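Long-range contact in PTS system glucose-specific EIIA component (Mycoplasma capricolum, PDB 2GPR), which probably relays a phosphoryl group from phospho-HPr to the EIIB domain for the uptake and concomitant phosphorylation of glucose: residues Val56-Gln68 against Leu77-Phe91. Sequence-based numbering, arbitrary orientation.
Sequences VTAFPTKHAFGIQ and LHIGLDTVSLDGNGF
His63 presents the edge of its imidazole to the face of His78, in an offset edge-to-face pair with ring planes 82° apart. As in related IIA domains, His78 is probably the active-site histidine that takes up the phosphoryl group at NE2 during transfer; it is unmodified here. His63 is probably important for phospho-donor activity.

From CB outward, the His63 side chain lies against Thr83 and Val84. Its CB sits 3.4 Å from Thr83 OG1 and 3.6 Å from Phe91 CE2. CG lies between the backbone N and carbonyl carbon (chi1 65°), which places the ring alongside the 3-10 segment 83-86. CD2 comes to 4.2 Å from His78 NE2. At the tip, NE2 lies 3.6 Å from Val84 CB, and CE1 meets Val84 CG2. Val84 thus covers one ring face in a CH-pi contact, while Ala64 CB lies over the opposite face. Thr83 OG1 stands near the ring edge and donates a hydrogen bond to Ile79 O.

Strands 64-68 and 74-78 form an antiparallel hairpin, with Phe65 and Leu77 as a hydrogen-bonded pair. Just beyond the strand ends, Ile79 N donates to His63 O at 2.9 Å. The backbone of His78 bonds to Pro125 on its other side. Farther out, Lys62 NZ bridges two carbonyls, Gly88 O at 2.7 Å and Phe91 O at 3.0 Å.

His63 NE2 and His78 NE2 are 4.8 Å apart. They would have to come closer to bind together, through these atoms, the single zinc ion that related proteins share with glycerol kinase.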
ATOM      1  N   VAL A  56      -8.296   7.092  -6.361  1.00 32.60           N
ATOM      2  CA  VAL A  56      -9.740   6.971  -6.339  1.00 31.42           C
ATOM      3  C   VAL A  56     -10.231   6.959  -4.941  1.00 29.85           C
ATOM      4  O   VAL A  56     -11.332   7.368  -4.713  1.00 29.37           O
ATOM      5  CB  VAL A  56     -10.226   5.714  -7.045  1.00 33.66           C
ATOM      6  CG1 VAL A  56     -11.737   5.580  -6.870  1.00 35.53           C
ATOM      7  CG2 VAL A  56      -9.838   5.770  -8.532  1.00 34.77           C
ATOM      8  N   THR A  57      -9.393   6.448  -4.015  1.00 30.39           N
ATOM      9  CA  THR A  57      -9.718   6.383  -2.580  1.00 26.91           C
ATOM     10  C   THR A  57      -8.804   7.215  -1.734  1.00 24.71           C
ATOM     11  O   THR A  57      -7.678   6.857  -1.539  1.00 24.70           O
ATOM     12  CB  THR A  57      -9.539   4.999  -1.972  1.00 22.97           C
ATOM     13  OG1 THR A  57     -10.468   4.049  -2.472  1.00 24.27           O
ATOM     14  CG2 THR A  57      -9.667   5.155  -0.471  1.00 19.69           C
ATOM     15  N   ALA A  58      -9.294   8.221  -1.096  1.00 21.73           N
ATOM     16  CA  ALA A  58      -8.425   8.909  -0.189  1.00 22.02           C
ATOM     17  C   ALA A  58      -9.268   9.337   0.979  1.00 26.73           C
ATOM     18  O   ALA A  58     -10.426   9.060   0.991  1.00 33.52           O
ATOM     19  CB  ALA A  58      -7.673  10.053  -0.870  1.00 21.46           C
ATOM     20  N   PHE A  59      -8.742   9.962   1.974  1.00 26.38           N
ATOM     21  CA  PHE A  59      -9.595  10.323   3.084  1.00 26.94           C
ATOM     22  C   PHE A  59      -9.011  11.468   3.914  1.00 30.77           C
ATOM     23  O   PHE A  59      -7.807  11.687   4.007  1.00 31.82           O
ATOM     24  CB  PHE A  59      -9.772   9.165   4.059  1.00 25.58           C
ATOM     25  CG  PHE A  59     -10.229   7.846   3.500  1.00 27.84           C
ATOM     26  CD1 PHE A  59     -11.593   7.544   3.456  1.00 27.46           C
ATOM     27  CD2 PHE A  59      -9.317   6.836   3.173  1.00 26.67           C
ATOM     28  CE1 PHE A  59     -12.037   6.285   3.054  1.00 24.37           C
ATOM     29  CE2 PHE A  59      -9.755   5.575   2.765  1.00 23.69           C
ATOM     30  CZ  PHE A  59     -11.116   5.296   2.716  1.00 21.55           C
ATOM     31  N   PRO A  60      -9.882  12.159   4.586  1.00 31.14           N
ATOM     32  CA  PRO A  60      -9.500  13.278   5.445  1.00 30.59           C
ATOM     33  C   PRO A  60      -8.550  12.832   6.537  1.00 27.84           C
ATOM     34  O   PRO A  60      -7.848  13.608   7.185  1.00 28.07           O
ATOM     35  CB  PRO A  60     -10.801  13.726   6.125  1.00 31.04           C
ATOM     36  CG  PRO A  60     -11.911  12.776   5.681  1.00 30.86           C
ATOM     37  CD  PRO A  60     -11.328  11.856   4.623  1.00 30.36           C
ATOM     38  N   THR A  61      -8.644  11.571   6.802  1.00 26.33           N
ATOM     39  CA  THR A  61      -7.858  10.984   7.840  1.00 26.98           C
ATOM     40  C   THR A  61      -6.440  10.613   7.363  1.00 26.38           C
ATOM     41  O   THR A  61      -5.542  10.361   8.155  1.00 24.79           O
ATOM     42  CB  THR A  61      -8.650   9.847   8.466  1.00 25.90           C
ATOM     43  OG1 THR A  61      -9.124   9.028   7.414  1.00 26.75           O
ATOM     44  CG2 THR A  61      -9.789  10.451   9.310  1.00 19.20           C
ATOM     45  N   LYS A  62      -6.262  10.589   6.048  1.00 27.73           N
ATOM     46  CA  LYS A  62      -4.977  10.372   5.379  1.00 26.96           C
ATOM     47  C   LYS A  62      -4.236   9.079   5.700  1.00 24.19           C
ATOM     48  O   LYS A  62      -3.017   9.010   5.561  1.00 23.48           O
ATOM     49  CB  LYS A  62      -4.101  11.580   5.704  1.00 26.24           C
ATOM     50  CG  LYS A  62      -4.795  12.883   5.328  1.00 24.78           C
ATOM     51  CD  LYS A  62      -4.183  14.137   5.938  1.00 24.25           C
ATOM     52  CE  LYS A  62      -4.772  14.520   7.314  1.00 23.17           C
ATOM     53  NZ  LYS A  62      -3.734  14.945   8.309  1.00 22.44           N
ATOM     54  N   HIS A  63      -4.956   8.069   6.135  1.00 23.25           N
ATOM     55  CA  HIS A  63      -4.334   6.832   6.595  1.00 21.88           C
ATOM     56  C   HIS A  63      -4.375   5.708   5.564  1.00 19.23           C
ATOM     57  O   HIS A  63      -3.799   4.636   5.801  1.00 17.40           O
ATOM     58  CB  HIS A  63      -5.037   6.344   7.883  1.00 22.00           C
ATOM     59  CG  HIS A  63      -6.459   5.975   7.557  1.00 28.49           C
ATOM     60  ND1 HIS A  63      -7.364   6.916   7.056  1.00 31.44           N
ATOM     61  CD2 HIS A  63      -7.100   4.771   7.581  1.00 30.76           C
ATOM     62  CE1 HIS A  63      -8.524   6.281   6.818  1.00 31.87           C
ATOM     63  NE2 HIS A  63      -8.408   4.994   7.143  1.00 31.56           N
ATOM     64  N   ALA A  64      -5.116   5.931   4.470  1.00 17.01           N
ATOM     65  CA  ALA A  64      -5.262   4.899   3.472  1.00 17.08           C
ATOM     66  C   ALA A  64      -5.352   5.485   2.051  1.00 19.10           C
ATOM     67  O   ALA A  64      -5.980   6.490   1.848  1.00 21.28           O
ATOM     68  CB  ALA A  64      -6.451   4.059   3.853  1.00 15.91           C
ATOM     69  N   PHE A  65      -4.681   4.887   1.057  1.00 17.50           N
ATOM     70  CA  PHE A  65      -4.705   5.463  -0.248  1.00 18.88           C
ATOM     71  C   PHE A  65      -5.091   4.443  -1.263  1.00 21.04           C
ATOM     72  O   PHE A  65      -4.441   3.439  -1.333  1.00 25.76           O
ATOM     73  CB  PHE A  65      -3.300   6.015  -0.552  1.00 21.24           C
ATOM     74  CG  PHE A  65      -2.928   7.110   0.407  1.00 22.88           C
ATOM     75  CD1 PHE A  65      -3.337   8.418   0.153  1.00 26.25           C
ATOM     76  CD2 PHE A  65      -2.323   6.846   1.636  1.00 23.42           C
ATOM     77  CE1 PHE A  65      -3.077   9.460   1.054  1.00 27.50           C
ATOM     78  CE2 PHE A  65      -2.034   7.878   2.540  1.00 26.96           C
ATOM     79  CZ  PHE A  65      -2.403   9.191   2.248  1.00 28.09           C
ATOM     80  N   GLY A  66      -6.107   4.728  -2.063  1.00 18.90           N
ATOM     81  CA  GLY A  66      -6.590   3.839  -3.103  1.00 17.78           C
ATOM     82  C   GLY A  66      -6.206   4.306  -4.510  1.00 21.09           C
ATOM     83  O   GLY A  66      -6.479   5.435  -4.949  1.00 22.29           O
ATOM     84  N   ILE A  67      -5.540   3.416  -5.239  1.00 22.98           N
ATOM     85  CA  ILE A  67      -5.057   3.763  -6.556  1.00 21.87           C
ATOM     86  C   ILE A  67      -5.628   2.821  -7.542  1.00 24.74           C
ATOM     87  O   ILE A  67      -5.668   1.609  -7.338  1.00 26.95           O
ATOM     88  CB  ILE A  67      -3.505   3.850  -6.644  1.00 19.17           C
ATOM     89  CG1 ILE A  67      -2.956   5.023  -5.793  1.00 15.49           C
ATOM     90  CG2 ILE A  67      -3.077   4.039  -8.105  1.00 16.29           C
ATOM     91  CD1 ILE A  67      -1.658   4.757  -5.053  1.00 15.13           C
ATOM     92  N   GLN A  68      -6.135   3.387  -8.586  1.00 26.30           N
ATOM     93  CA  GLN A  68      -6.723   2.599  -9.619  1.00 30.75           C
ATOM     94  C   GLN A  68      -5.922   2.842 -10.882  1.00 33.00           C
ATOM     95  O   GLN A  68      -5.739   3.976 -11.292  1.00 30.49           O
ATOM     96  CB  GLN A  68      -8.263   2.907  -9.714  1.00 34.04           C
ATOM     97  CG  GLN A  68      -9.068   2.354 -10.916  1.00 36.38           C
ATOM     98  CD  GLN A  68     -10.245   3.273 -11.290  1.00 39.15           C
ATOM     99  OE1 GLN A  68     -10.094   4.248 -12.079  1.00 40.84           O
ATOM    100  NE2 GLN A  68     -11.409   3.018 -10.672  1.00 37.71           N
ATOM    101  N   LEU A  77      -3.276   0.819  -0.272  1.00 20.43           N
ATOM    102  CA  LEU A  77      -2.188   1.057   0.665  1.00 18.41           C
ATOM    103  C   LEU A  77      -2.870   1.573   1.940  1.00 19.18           C
ATOM    104  O   LEU A  77      -3.624   2.541   1.904  1.00 22.29           O
ATOM    105  CB  LEU A  77      -1.233   2.169   0.147  1.00 18.77           C
ATOM    106  CG  LEU A  77       0.152   2.308   0.791  1.00 15.32           C
ATOM    107  CD1 LEU A  77       0.486   3.769   1.032  1.00 14.91           C
ATOM    108  CD2 LEU A  77       0.459   1.406   1.998  1.00 11.15           C
ATOM    109  N   HIS A  78      -2.628   0.911   3.054  1.00 16.85           N
ATOM    110  CA  HIS A  78      -3.243   1.239   4.275  1.00 18.14           C
ATOM    111  C   HIS A  78      -2.228   1.283   5.355  1.00 21.11           C
ATOM    112  O   HIS A  78      -1.722   0.240   5.716  1.00 23.78           O
ATOM    113  CB  HIS A  78      -4.233   0.147   4.535  1.00 21.41           C
ATOM    114  CG  HIS A  78      -5.027   0.362   5.771  1.00 24.48           C
ATOM    115  ND1 HIS A  78      -4.418   0.313   7.021  1.00 24.72           N
ATOM    116  CD2 HIS A  78      -6.373   0.541   5.940  1.00 22.43           C
ATOM    117  CE1 HIS A  78      -5.387   0.456   7.907  1.00 23.50           C
ATOM    118  NE2 HIS A  78      -6.566   0.618   7.299  1.00 22.05           N
ATOM    119  N   ILE A  79      -1.854   2.503   5.801  1.00 21.34           N
ATOM    120  CA  ILE A  79      -0.833   2.624   6.785  1.00 21.82           C
ATOM    121  C   ILE A  79      -1.273   2.126   8.123  1.00 24.32           C
ATOM    122  O   ILE A  79      -2.269   2.598   8.651  1.00 26.54           O
ATOM    123  CB  ILE A  79      -0.232   4.003   6.897  1.00 22.46           C
ATOM    124  CG1 ILE A  79       0.378   4.387   5.561  1.00 25.76           C
ATOM    125  CG2 ILE A  79       0.861   3.991   8.001  1.00 16.91           C
ATOM    126  CD1 ILE A  79      -0.635   4.932   4.590  1.00 29.11           C
ATOM    127  N   GLY A  80      -0.481   1.185   8.694  1.00 25.50           N
ATOM    128  CA  GLY A  80      -0.739   0.594  10.010  1.00 23.58           C
ATOM    129  C   GLY A  80      -2.129  -0.039  10.137  1.00 23.42           C
ATOM    130  O   GLY A  80      -2.749  -0.468   9.184  1.00 26.67           O
ATOM    131  N   LEU A  81      -2.595  -0.083  11.349  1.00 21.99           N
ATOM    132  CA  LEU A  81      -3.856  -0.639  11.723  1.00 23.88           C
ATOM    133  C   LEU A  81      -4.593   0.412  12.617  1.00 29.45           C
ATOM    134  O   LEU A  81      -3.960   1.171  13.360  1.00 29.65           O
ATOM    135  CB  LEU A  81      -3.600  -1.971  12.481  1.00 21.60           C
ATOM    136  CG  LEU A  81      -3.593  -3.247  11.625  1.00 20.22           C
ATOM    137  CD1 LEU A  81      -3.017  -3.036  10.238  1.00 19.89           C
ATOM    138  CD2 LEU A  81      -2.802  -4.338  12.309  1.00 18.40           C
ATOM    139  N   ASP A  82      -5.938   0.494  12.494  1.00 32.18           N
ATOM    140  CA  ASP A  82      -6.837   1.413  13.243  1.00 33.48           C
ATOM    141  C   ASP A  82      -6.634   2.888  13.046  1.00 33.68           C
ATOM    142  O   ASP A  82      -7.379   3.678  13.594  1.00 34.80           O
ATOM    143  CB  ASP A  82      -7.161   1.076  14.719  1.00 34.53           C
ATOM    144  CG  ASP A  82      -8.337   0.167  14.880  1.00 37.92           C
ATOM    145  OD1 ASP A  82      -8.958  -0.310  13.925  1.00 38.84           O
ATOM    146  OD2 ASP A  82      -8.577  -0.126  16.148  1.00 38.83           O
ATOM    147  N   THR A  83      -5.630   3.241  12.287  1.00 34.28           N
ATOM    148  CA  THR A  83      -5.293   4.624  11.966  1.00 34.47           C
ATOM    149  C   THR A  83      -6.474   5.591  11.655  1.00 35.33           C
ATOM    150  O   THR A  83      -6.307   6.810  11.806  1.00 36.11           O
ATOM    151  CB  THR A  83      -4.294   4.584  10.817  1.00 34.50           C
ATOM    152  OG1 THR A  83      -4.715   3.588   9.886  1.00 35.30           O
ATOM    153  CG2 THR A  83      -2.949   4.187  11.389  1.00 33.13           C
ATOM    154  N   VAL A  84      -7.667   5.070  11.203  1.00 33.81           N
ATOM    155  CA  VAL A  84      -8.837   5.925  10.961  1.00 28.72           C
ATOM    156  C   VAL A  84      -9.223   6.655  12.264  1.00 26.80           C
ATOM    157  O   VAL A  84      -9.679   7.780  12.286  1.00 27.97           O
ATOM    158  CB  VAL A  84     -10.030   5.153  10.405  1.00 27.51           C
ATOM    159  CG1 VAL A  84     -10.695   4.375  11.522  1.00 27.19           C
ATOM    160  CG2 VAL A  84     -11.052   6.124   9.809  1.00 27.70           C
ATOM    161  N   SER A  85      -8.996   5.971  13.356  1.00 26.57           N
ATOM    162  CA  SER A  85      -9.231   6.438  14.689  1.00 27.64           C
ATOM    163  C   SER A  85      -8.503   7.724  15.026  1.00 29.94           C
ATOM    164  O   SER A  85      -8.908   8.431  15.934  1.00 31.90           O
ATOM    165  CB  SER A  85      -8.593   5.453  15.591  1.00 26.87           C
ATOM    166  OG  SER A  85      -7.186   5.530  15.373  1.00 26.56           O
ATOM    167  N   LEU A  86      -7.364   7.953  14.389  1.00 29.86           N
ATOM    168  CA  LEU A  86      -6.503   9.097  14.693  1.00 28.13           C
ATOM    169  C   LEU A  86      -7.012  10.403  14.145  1.00 29.48           C
ATOM    170  O   LEU A  86      -6.466  11.478  14.420  1.00 27.01           O
ATOM    171  CB  LEU A  86      -5.019   8.856  14.286  1.00 23.69           C
ATOM    172  CG  LEU A  86      -4.491   7.600  14.858  1.00 19.83           C
ATOM    173  CD1 LEU A  86      -3.040   7.812  15.160  1.00 23.69           C
ATOM    174  CD2 LEU A  86      -5.212   7.358  16.149  1.00 17.80           C
ATOM    175  N   ASP A  87      -8.054  10.286  13.337  1.00 33.85           N
ATOM    176  CA  ASP A  87      -8.657  11.426  12.661  1.00 37.24           C
ATOM    177  C   ASP A  87      -7.593  12.265  11.855  1.00 37.57           C
ATOM    178  O   ASP A  87      -7.612  13.485  11.733  1.00 37.71           O
ATOM    179  CB  ASP A  87      -9.316  12.365  13.679  1.00 39.49           C
ATOM    180  CG  ASP A  87     -10.799  12.001  13.735  1.00 38.13           C
ATOM    181  OD1 ASP A  87     -11.491  11.980  12.640  1.00 45.08           O
ATOM    182  OD2 ASP A  87     -11.344  11.660  14.846  1.00 38.13           O
ATOM    183  N   GLY A  88      -6.617  11.569  11.290  1.00 35.50           N
ATOM    184  CA  GLY A  88      -5.599  12.234  10.493  1.00 33.15           C
ATOM    185  C   GLY A  88      -4.423  12.859  11.258  1.00 29.39           C
ATOM    186  O   GLY A  88      -3.758  13.759  10.738  1.00 26.84           O
ATOM    187  N   ASN A  89      -4.137  12.369  12.441  1.00 29.17           N
ATOM    188  CA  ASN A  89      -3.073  12.968  13.221  1.00 33.67           C
ATOM    189  C   ASN A  89      -1.744  12.232  13.156  1.00 36.67           C
ATOM    190  O   ASN A  89      -1.600  11.103  13.618  1.00 39.09           O
ATOM    191  CB  ASN A  89      -3.522  13.275  14.649  1.00 36.43           C
ATOM    192  CG  ASN A  89      -2.438  13.834  15.527  1.00 41.45           C
ATOM    193  OD1 ASN A  89      -1.473  14.505  15.060  1.00 43.64           O
ATOM    194  ND2 ASN A  89      -2.514  13.443  16.804  1.00 41.70           N
ATOM    195  N   GLY A  90      -0.758  12.917  12.601  1.00 38.18           N
ATOM    196  CA  GLY A  90       0.570  12.372  12.422  1.00 38.59           C
ATOM    197  C   GLY A  90       0.848  12.178  10.950  1.00 38.54           C
ATOM    198  O   GLY A  90       1.998  12.019  10.528  1.00 41.10           O
ATOM    199  N   PHE A  91      -0.246  12.202  10.194  1.00 35.31           N
ATOM    200  CA  PHE A  91      -0.240  12.074   8.755  1.00 31.53           C
ATOM    201  C   PHE A  91      -0.154  13.459   8.129  1.00 32.16           C
ATOM    202  O   PHE A  91      -0.835  14.362   8.561  1.00 34.92           O
ATOM    203  CB  PHE A  91      -1.553  11.377   8.279  1.00 24.67           C
ATOM    204  CG  PHE A  91      -1.738  10.022   8.893  1.00 17.83           C
ATOM    205  CD1 PHE A  91      -2.088   9.896  10.240  1.00 15.51           C
ATOM    206  CD2 PHE A  91      -1.600   8.865   8.117  1.00 16.27           C
ATOM    207  CE1 PHE A  91      -2.271   8.637  10.811  1.00 14.25           C
ATOM    208  CE2 PHE A  91      -1.743   7.589   8.674  1.00 15.24           C
ATOM    209  CZ  PHE A  91      -2.069   7.491  10.030  1.00 14.92           C
TER